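Local coordinates for protein methyltransferase (Pyrococcus horikoshii, PDB 1IXK) that probably methylates cytidine in RNA, most likely tRNA, at carbon 5 with S-adenosyl-L-methionine as methyl donor, at residues 21-26 against 249-254; 274-279 against 296-301. All blocks are in the same frame, centred on the assembly; numbering follows the deposited sequence.

Contact 1 of 2, residues 21-26 against 249-254; sequences ADRYFQ and LEPEEN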
ATOM      1  N   ALA A  21       8.238  14.460  17.729  1.00 21.36           N
ATOM      2  CA  ALA A  21       9.651  14.689  17.455  1.00 20.51           C
ATOM      3  C   ALA A  21      10.481  13.745  18.324  1.00 20.40           C
ATOM      4  O   ALA A  21      11.439  13.135  17.851  1.00 20.05           O
ATOM      5  CB  ALA A  21      10.021  16.141  17.749  1.00 20.73           C
ATOM      6  N   ASP A  22      10.112  13.628  19.598  1.00 19.58           N
ATOM      7  CA  ASP A  22      10.830  12.746  20.513  1.00 19.97           C
ATOM      8  C   ASP A  22      10.640  11.290  20.095  1.00 17.74           C
ATOM      9  O   ASP A  22      11.571  10.495  20.167  1.00 17.30           O
ATOM     10  CB  ASP A  22      10.351  12.941  21.956  1.00 22.57           C
ATOM     11  CG  ASP A  22      10.866  14.237  22.579  1.00 26.47           C
ATOM     12  OD1 ASP A  22      11.964  14.695  22.196  1.00 24.97           O
ATOM     13  OD2 ASP A  22      10.182  14.788  23.466  1.00 27.13           O
ATOM     14  N   ARG A  23       9.433  10.945  19.658  1.00 17.77           N
ATOM     15  CA  ARG A  23       9.156   9.584  19.215  1.00 17.04           C
ATOM     16  C   ARG A  23      10.016   9.217  18.003  1.00 17.68           C
ATOM     17  O   ARG A  23      10.671   8.172  17.987  1.00 16.21           O
ATOM     18  CB  ARG A  23       7.671   9.430  18.866  1.00 17.02           C
ATOM     19  CG  ARG A  23       6.769   9.145  20.066  1.00 17.10           C
ATOM     20  CD  ARG A  23       5.290   9.338  19.728  1.00 17.16           C
ATOM     21  NE  ARG A  23       4.812   8.495  18.631  1.00 17.66           N
ATOM     22  CZ  ARG A  23       4.393   7.238  18.760  1.00 18.49           C
ATOM     23  NH1 ARG A  23       4.389   6.653  19.954  1.00 15.45           N
ATOM     24  NH2 ARG A  23       3.968   6.566  17.695  1.00 14.15           N
ATOM     25  N   TYR A  24      10.026  10.079  16.989  1.00 16.68           N
ATOM     26  CA  TYR A  24      10.811   9.788  15.796  1.00 18.77           C
ATOM     27  C   TYR A  24      12.300   9.685  16.089  1.00 16.08           C
ATOM     28  O   TYR A  24      12.981   8.846  15.509  1.00 15.58           O
ATOM     29  CB  TYR A  24      10.541  10.827  14.698  1.00 21.91           C
ATOM     30  CG  TYR A  24       9.112  10.783  14.191  1.00 25.86           C
ATOM     31  CD1 TYR A  24       8.369   9.600  14.253  1.00 27.10           C
ATOM     32  CD2 TYR A  24       8.500  11.914  13.657  1.00 28.38           C
ATOM     33  CE1 TYR A  24       7.057   9.544  13.801  1.00 26.82           C
ATOM     34  CE2 TYR A  24       7.182  11.869  13.199  1.00 29.64           C
ATOM     35  CZ  TYR A  24       6.468  10.680  13.275  1.00 30.47           C
ATOM     36  OH  TYR A  24       5.166  10.624  12.825  1.00 31.25           O
ATOM     37  N   PHE A  25      12.810  10.522  16.988  1.00 16.98           N
ATOM     38  CA  PHE A  25      14.227  10.455  17.328  1.00 18.68           C
ATOM     39  C   PHE A  25      14.528   9.154  18.085  1.00 18.24           C
ATOM     40  O   PHE A  25      15.595   8.572  17.926  1.00 18.48           O
ATOM     41  CB  PHE A  25      14.643  11.669  18.167  1.00 22.12           C
ATOM     42  CG  PHE A  25      16.098  11.667  18.551  1.00 26.90           C
ATOM     43  CD1 PHE A  25      16.519  11.087  19.747  1.00 29.11           C
ATOM     44  CD2 PHE A  25      17.054  12.212  17.699  1.00 28.35           C
ATOM     45  CE1 PHE A  25      17.875  11.049  20.086  1.00 29.60           C
ATOM     46  CE2 PHE A  25      18.411  12.176  18.031  1.00 29.68           C
ATOM     47  CZ  PHE A  25      18.820  11.594  19.227  1.00 29.10           C
ATOM     48  N   GLN A  26      13.582   8.696  18.900  1.00 19.24           N
ATOM     49  CA  GLN A  26      13.772   7.450  19.642  1.00 20.58           C
ATOM     50  C   GLN A  26      13.753   6.241  18.710  1.00 20.82           C
ATOM     51  O   GLN A  26      14.372   5.211  18.990  1.00 18.54           O
ATOM     52  CB  GLN A  26      12.679   7.285  20.694  1.00 24.85           C
ATOM     53  CG  GLN A  26      12.649   8.388  21.725  1.00 29.28           C
ATOM     54  CD  GLN A  26      11.590   8.164  22.776  1.00 33.85           C
ATOM     55  OE1 GLN A  26      10.427   7.921  22.456  1.00 36.60           O
ATOM     56  NE2 GLN A  26      11.983   8.248  24.041  1.00 36.20           N
ATOM     57  N   LEU A 249       4.179   5.780   9.663  1.00 14.97           N
ATOM     58  CA  LEU A 249       5.488   5.489  10.234  1.00 16.47           C
ATOM     59  C   LEU A 249       5.338   4.965  11.661  1.00 15.71           C
ATOM     60  O   LEU A 249       6.287   4.422  12.233  1.00 16.03           O
ATOM     61  CB  LEU A 249       6.343   6.756  10.280  1.00 16.17           C
ATOM     62  CG  LEU A 249       6.769   7.376   8.954  1.00 19.16           C
ATOM     63  CD1 LEU A 249       7.415   8.733   9.219  1.00 20.23           C
ATOM     64  CD2 LEU A 249       7.728   6.433   8.246  1.00 19.36           C
ATOM     65  N   GLU A 250       4.141   5.114  12.223  1.00 15.00           N
ATOM     66  CA  GLU A 250       3.882   4.711  13.609  1.00 15.76           C
ATOM     67  C   GLU A 250       3.875   3.210  13.871  1.00 14.51           C
ATOM     68  O   GLU A 250       3.134   2.457  13.234  1.00 13.80           O
ATOM     69  CB  GLU A 250       2.539   5.279  14.107  1.00 17.43           C
ATOM     70  CG  GLU A 250       2.249   6.737  13.764  1.00 18.29           C
ATOM     71  CD  GLU A 250       3.395   7.673  14.084  1.00 20.00           C
ATOM     72  OE1 GLU A 250       4.051   7.499  15.134  1.00 17.65           O
ATOM     73  OE2 GLU A 250       3.637   8.597  13.283  1.00 20.98           O
ATOM     74  N   PRO A 251       4.695   2.756  14.829  1.00 13.82           N
ATOM     75  CA  PRO A 251       4.735   1.326  15.145  1.00 14.12           C
ATOM     76  C   PRO A 251       3.366   0.825  15.612  1.00 13.56           C
ATOM     77  O   PRO A 251       3.018  -0.329  15.385  1.00 12.59           O
ATOM     78  CB  PRO A 251       5.783   1.245  16.252  1.00 14.18           C
ATOM     79  CG  PRO A 251       6.720   2.367  15.914  1.00 15.97           C
ATOM     80  CD  PRO A 251       5.763   3.484  15.537  1.00 14.53           C
ATOM     81  N   GLU A 252       2.590   1.696  16.260  1.00 13.23           N
ATOM     82  CA  GLU A 252       1.271   1.304  16.755  1.00 13.32           C
ATOM     83  C   GLU A 252       0.317   0.850  15.652  1.00 13.65           C
ATOM     84  O   GLU A 252      -0.561   0.021  15.892  1.00 12.20           O
ATOM     85  CB  GLU A 252       0.616   2.448  17.553  1.00 15.70           C
ATOM     86  CG  GLU A 252       1.253   2.725  18.920  1.00 12.02           C
ATOM     87  CD  GLU A 252       2.427   3.681  18.857  1.00 19.05           C
ATOM     88  OE1 GLU A 252       2.923   3.960  17.737  1.00 16.76           O
ATOM     89  OE2 GLU A 252       2.859   4.153  19.937  1.00 15.76           O
ATOM     90  N   GLU A 253       0.480   1.399  14.452  1.00 12.62           N
ATOM     91  CA  GLU A 253      -0.379   1.037  13.329  1.00 13.50           C
ATOM     92  C   GLU A 253       0.272  -0.028  12.457  1.00 12.68           C
ATOM     93  O   GLU A 253      -0.361  -0.559  11.539  1.00 11.89           O
ATOM     94  CB  GLU A 253      -0.663   2.265  12.451  1.00 16.51           C
ATOM     95  CG  GLU A 253      -1.321   3.433  13.155  1.00 20.32           C
ATOM     96  CD  GLU A 253      -1.407   4.656  12.257  1.00 23.07           C
ATOM     97  OE1 GLU A 253      -2.196   4.638  11.290  1.00 23.59           O
ATOM     98  OE2 GLU A 253      -0.669   5.627  12.513  1.00 24.71           O
ATOM     99  N   ASN A 254       1.535  -0.335  12.742  1.00 12.77           N
ATOM    100  CA  ASN A 254       2.282  -1.308  11.950  1.00 10.30           C
ATOM    101  C   ASN A 254       2.738  -2.546  12.728  1.00 10.01           C
ATOM    102  O   ASN A 254       1.987  -3.520  12.871  1.00  9.95           O
ATOM    103  CB  ASN A 254       3.505  -0.628  11.316  1.00 12.19           C
ATOM    104  CG  ASN A 254       3.126   0.499  10.364  1.00 14.83           C
ATOM    105  OD1 ASN A 254       2.060   0.476   9.753  1.00 15.33           O
ATOM    106  ND2 ASN A 254       4.015   1.476  10.217  1.00 16.29           N
TER

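Contact 2 of 2, residues 274-279 against 296-301; sequences YGEPAL and RLYPDV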
ATOM      1  N   TYR A 274      11.651  -6.334  -0.914  1.00 18.38           N
ATOM      2  CA  TYR A 274      12.037  -4.926  -0.913  1.00 19.45           C
ATOM      3  C   TYR A 274      11.769  -4.095   0.327  1.00 20.62           C
ATOM      4  O   TYR A 274      10.852  -4.377   1.103  1.00 21.16           O
ATOM      5  CB  TYR A 274      11.421  -4.242  -2.133  1.00 19.24           C
ATOM      6  CG  TYR A 274      11.728  -4.985  -3.410  1.00 18.00           C
ATOM      7  CD1 TYR A 274      10.877  -5.984  -3.880  1.00 18.13           C
ATOM      8  CD2 TYR A 274      12.902  -4.728  -4.117  1.00 20.20           C
ATOM      9  CE1 TYR A 274      11.190  -6.718  -5.029  1.00 19.83           C
ATOM     10  CE2 TYR A 274      13.226  -5.452  -5.257  1.00 20.45           C
ATOM     11  CZ  TYR A 274      12.369  -6.442  -5.708  1.00 21.54           C
ATOM     12  OH  TYR A 274      12.704  -7.164  -6.829  1.00 23.70           O
ATOM     13  N   GLY A 275      12.588  -3.058   0.488  1.00 19.10           N
ATOM     14  CA  GLY A 275      12.467  -2.163   1.621  1.00 18.67           C
ATOM     15  C   GLY A 275      13.440  -2.543   2.717  1.00 19.73           C
ATOM     16  O   GLY A 275      14.322  -3.383   2.524  1.00 19.48           O
ATOM     17  N   GLU A 276      13.291  -1.909   3.871  1.00 17.99           N
ATOM     18  CA  GLU A 276      14.148  -2.195   5.006  1.00 17.33           C
ATOM     19  C   GLU A 276      13.366  -3.086   5.967  1.00 17.29           C
ATOM     20  O   GLU A 276      12.140  -3.159   5.902  1.00 14.11           O
ATOM     21  CB  GLU A 276      14.563  -0.890   5.689  1.00 19.55           C
ATOM     22  CG  GLU A 276      15.549  -0.067   4.868  1.00 21.84           C
ATOM     23  CD  GLU A 276      15.824   1.294   5.465  1.00 24.04           C
ATOM     24  OE1 GLU A 276      16.106   1.365   6.679  1.00 24.33           O
ATOM     25  OE2 GLU A 276      15.772   2.295   4.717  1.00 24.59           O
ATOM     26  N   PRO A 277      14.067  -3.789   6.862  1.00 18.47           N
ATOM     27  CA  PRO A 277      13.390  -4.668   7.819  1.00 18.68           C
ATOM     28  C   PRO A 277      12.484  -3.850   8.726  1.00 16.84           C
ATOM     29  O   PRO A 277      12.818  -2.716   9.071  1.00 18.56           O
ATOM     30  CB  PRO A 277      14.549  -5.290   8.600  1.00 18.99           C
ATOM     31  CG  PRO A 277      15.705  -5.199   7.647  1.00 20.76           C
ATOM     32  CD  PRO A 277      15.529  -3.849   7.035  1.00 20.04           C
ATOM     33  N   ALA A 278      11.342  -4.415   9.108  1.00 13.32           N
ATOM     34  CA  ALA A 278      10.428  -3.720  10.003  1.00 13.47           C
ATOM     35  C   ALA A 278      11.143  -3.601  11.344  1.00 14.24           C
ATOM     36  O   ALA A 278      12.148  -4.275  11.575  1.00 12.93           O
ATOM     37  CB  ALA A 278       9.124  -4.508  10.162  1.00 13.79           C
ATOM     38  N   LEU A 279      10.629  -2.751  12.224  1.00 12.66           N
ATOM     39  CA  LEU A 279      11.242  -2.531  13.530  1.00 13.60           C
ATOM     40  C   LEU A 279      10.900  -3.631  14.535  1.00 13.28           C
ATOM     41  O   LEU A 279       9.730  -3.957  14.719  1.00 14.04           O
ATOM     42  CB  LEU A 279      10.789  -1.173  14.073  1.00 13.68           C
ATOM     43  CG  LEU A 279      11.059   0.036  13.172  1.00 15.17           C
ATOM     44  CD1 LEU A 279      10.332   1.262  13.720  1.00 15.81           C
ATOM     45  CD2 LEU A 279      12.551   0.290  13.080  1.00 16.85           C
ATOM     46  N   ARG A 296       9.551  -1.944   5.489  1.00  8.97           N
ATOM     47  CA  ARG A 296       9.225  -0.527   5.559  1.00 10.62           C
ATOM     48  C   ARG A 296       9.948   0.211   4.442  1.00 13.78           C
ATOM     49  O   ARG A 296      11.097  -0.109   4.111  1.00 11.89           O
ATOM     50  CB  ARG A 296       9.675   0.079   6.891  1.00 13.07           C
ATOM     51  CG  ARG A 296       8.679  -0.055   8.030  1.00 12.49           C
ATOM     52  CD  ARG A 296       9.264   0.548   9.301  1.00 17.42           C
ATOM     53  NE  ARG A 296       8.320   0.544  10.414  1.00 14.68           N
ATOM     54  CZ  ARG A 296       7.736   1.634  10.899  1.00 18.41           C
ATOM     55  NH1 ARG A 296       7.997   2.821  10.365  1.00 16.93           N
ATOM     56  NH2 ARG A 296       6.906   1.542  11.932  1.00 16.15           N
ATOM     57  N   LEU A 297       9.268   1.197   3.868  1.00 13.06           N
ATOM     58  CA  LEU A 297       9.851   2.034   2.831  1.00 14.67           C
ATOM     59  C   LEU A 297       9.943   3.407   3.480  1.00 16.95           C
ATOM     60  O   LEU A 297       9.011   3.846   4.159  1.00 15.96           O
ATOM     61  CB  LEU A 297       8.951   2.102   1.594  1.00 14.56           C
ATOM     62  CG  LEU A 297       8.788   0.821   0.775  1.00 14.36           C
ATOM     63  CD1 LEU A 297       7.850   1.091  -0.398  1.00 15.33           C
ATOM     64  CD2 LEU A 297      10.149   0.343   0.277  1.00 15.55           C
ATOM     65  N   TYR A 298      11.074   4.073   3.286  1.00 18.96           N
ATOM     66  CA  TYR A 298      11.303   5.390   3.869  1.00 21.34           C
ATOM     67  C   TYR A 298      11.484   6.444   2.786  1.00 22.58           C
ATOM     68  O   TYR A 298      12.147   6.204   1.777  1.00 22.80           O
ATOM     69  CB  TYR A 298      12.542   5.344   4.759  1.00 20.90           C
ATOM     70  CG  TYR A 298      12.359   4.526   6.015  1.00 22.14           C
ATOM     71  CD1 TYR A 298      11.615   5.020   7.086  1.00 22.00           C
ATOM     72  CD2 TYR A 298      12.940   3.262   6.138  1.00 20.95           C
ATOM     73  CE1 TYR A 298      11.456   4.284   8.250  1.00 21.41           C
ATOM     74  CE2 TYR A 298      12.786   2.513   7.302  1.00 21.90           C
ATOM     75  CZ  TYR A 298      12.045   3.034   8.355  1.00 21.97           C
ATOM     76  OH  TYR A 298      11.907   2.317   9.520  1.00 19.25           O
ATOM     77  N   PRO A 299      10.908   7.634   2.993  1.00 23.45           N
ATOM     78  CA  PRO A 299      11.014   8.717   2.015  1.00 24.74           C
ATOM     79  C   PRO A 299      12.433   9.221   1.777  1.00 23.49           C
ATOM     80  O   PRO A 299      12.698   9.844   0.757  1.00 23.95           O
ATOM     81  CB  PRO A 299      10.098   9.794   2.593  1.00 26.17           C
ATOM     82  CG  PRO A 299      10.210   9.568   4.066  1.00 26.63           C
ATOM     83  CD  PRO A 299      10.139   8.065   4.172  1.00 24.78           C
ATOM     84  N   ASP A 300      13.344   8.946   2.705  1.00 22.72           N
ATOM     85  CA  ASP A 300      14.716   9.412   2.543  1.00 24.39           C
ATOM     86  C   ASP A 300      15.578   8.487   1.691  1.00 24.80           C
ATOM     87  O   ASP A 300      16.675   8.864   1.279  1.00 26.54           O
ATOM     88  CB  ASP A 300      15.370   9.649   3.914  1.00 23.66           C
ATOM     89  CG  ASP A 300      15.584   8.370   4.704  1.00 23.69           C
ATOM     90  OD1 ASP A 300      14.790   7.417   4.541  1.00 21.42           O
ATOM     91  OD2 ASP A 300      16.542   8.331   5.507  1.00 22.16           O
ATOM     92  N   VAL A 301      15.088   7.283   1.408  1.00 24.32           N
ATOM     93  CA  VAL A 301      15.855   6.358   0.585  1.00 26.08           C
ATOM     94  C   VAL A 301      15.062   5.749  -0.574  1.00 26.99           C
ATOM     95  O   VAL A 301      15.631   5.428  -1.612  1.00 26.09           O
ATOM     96  CB  VAL A 301      16.458   5.198   1.432  1.00 26.75           C
ATOM     97  CG1 VAL A 301      17.376   5.753   2.508  1.00 27.48           C
ATOM     98  CG2 VAL A 301      15.360   4.388   2.065  1.00 27.95           C
TER
HETATM   99  O   HOH W   1      13.280  -0.189   9.564  1.00 31.65           O

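Contact 1 of 2, residues 21-26 against 249-254
A buried salt-bridge network joins Arg23 on helix 18-28 to Glu250 and Glu252, in the loop that leads from strand 240-246 of the methyltransferase sheet into helix 255-264. Arginine suits the place because its flat, multiply donating head can serve two carboxylates at once. It takes Glu252 end-on: Arg23 NH1 donates to Glu252 OE2 at 2.9 Å and Arg23 NH2 to Glu252 OE1 at 2.8 Å, both oxygens being met on their syn sides. The other proton of Arg23 NH2 goes to Glu250 OE1 at 2.7 Å, almost straight at 170°, and reaches this oxygen on its anti side. All three acceptors lie near the guanidinium plane, so the bonds fix the rotation of the head. A bend at chi2 (-49°) carries the Glu250 carboxylate round to the helix. Ser200 OG also hydrogen-bonds to Glu250 OE2, so both carboxylate oxygens are satisfied although buried, and Met215 and Ile218 of helix 215-235 pack on the network. The loop follows the predicted nucleophile, Cys247, whose side chain is about 10 Å from that of Glu250. Tyr24 OH donates to the syn lone pair of Glu250 OE2 at 2.6 Å.

Contact 2 of 2, residues 274-279 against 296-301
Glu276 and Arg296 form an antiparallel hydrogen-bonded pair, by which the short strand 276-277 is added to strand 295-297 of the mixed methyltransferase sheet. The tight part is the paired backbone round buried Arg296: Glu276 N donates to Arg296 O at 2.8 Å, nearly straight at 173°, and Arg296 N returns a bond to Glu276 O at 2.9 Å. Just before the pair, Gly275 CA lies 3.7 Å from Leu297 CD2; a side chain here would run into Arg296 O, and the backbone angles also favour glycine. Leu279 suits its place because its apolar CD1 can lie over one face of the Arg296 guanidinium, 3.9 Å from Arg296 CZ, while Arg296 NE makes a salt bridge to Glu255 OE2.

The looser side holds partly exposed Glu276, exposed Val301 and a water. Extended beyond CG (chi2 173°), Glu276 sends its carboxylate to the edge of the Tyr298 ring, with Glu276 OE2 3.3 Å from Tyr298 CD2. Its charge is matched by Arg31, which also makes a cation-pi contact with Tyr298. Were Glu276 shortened to an alanine, Arg31 would probably lose one of its acidic mates and a gap would be likely to open between Tyr298 and Val301. The water donates to Pro277 O at 2.6 Å and is hydrogen-bonded to Tyr298 OH, 2.9 Å away; Trp28 NE1 is hydrogen-bonded to the same hydroxyl.

How the contacts relate
Contact 1 closes before contact 2 opens along the chain, yet their centres lie only 14 Å apart, on the same side of the chain's centre. They meet through Arg296, whose NH2 makes a probable hydrogen bond to Leu249 O, so strand 295-297 of contact 2 touches the loop used in contact 1. Both also involve helix 18-28: contact 1 directly, contact 2 through Trp28 and Leu27. Residues 21-26 belong to the RsmF-like N-terminal region, whereas the other three segments belong to the RsmB/F methyltransferase region. Together the contacts fasten N-terminal helices onto the catalytic fold, near the predicted nucleophile Cys247.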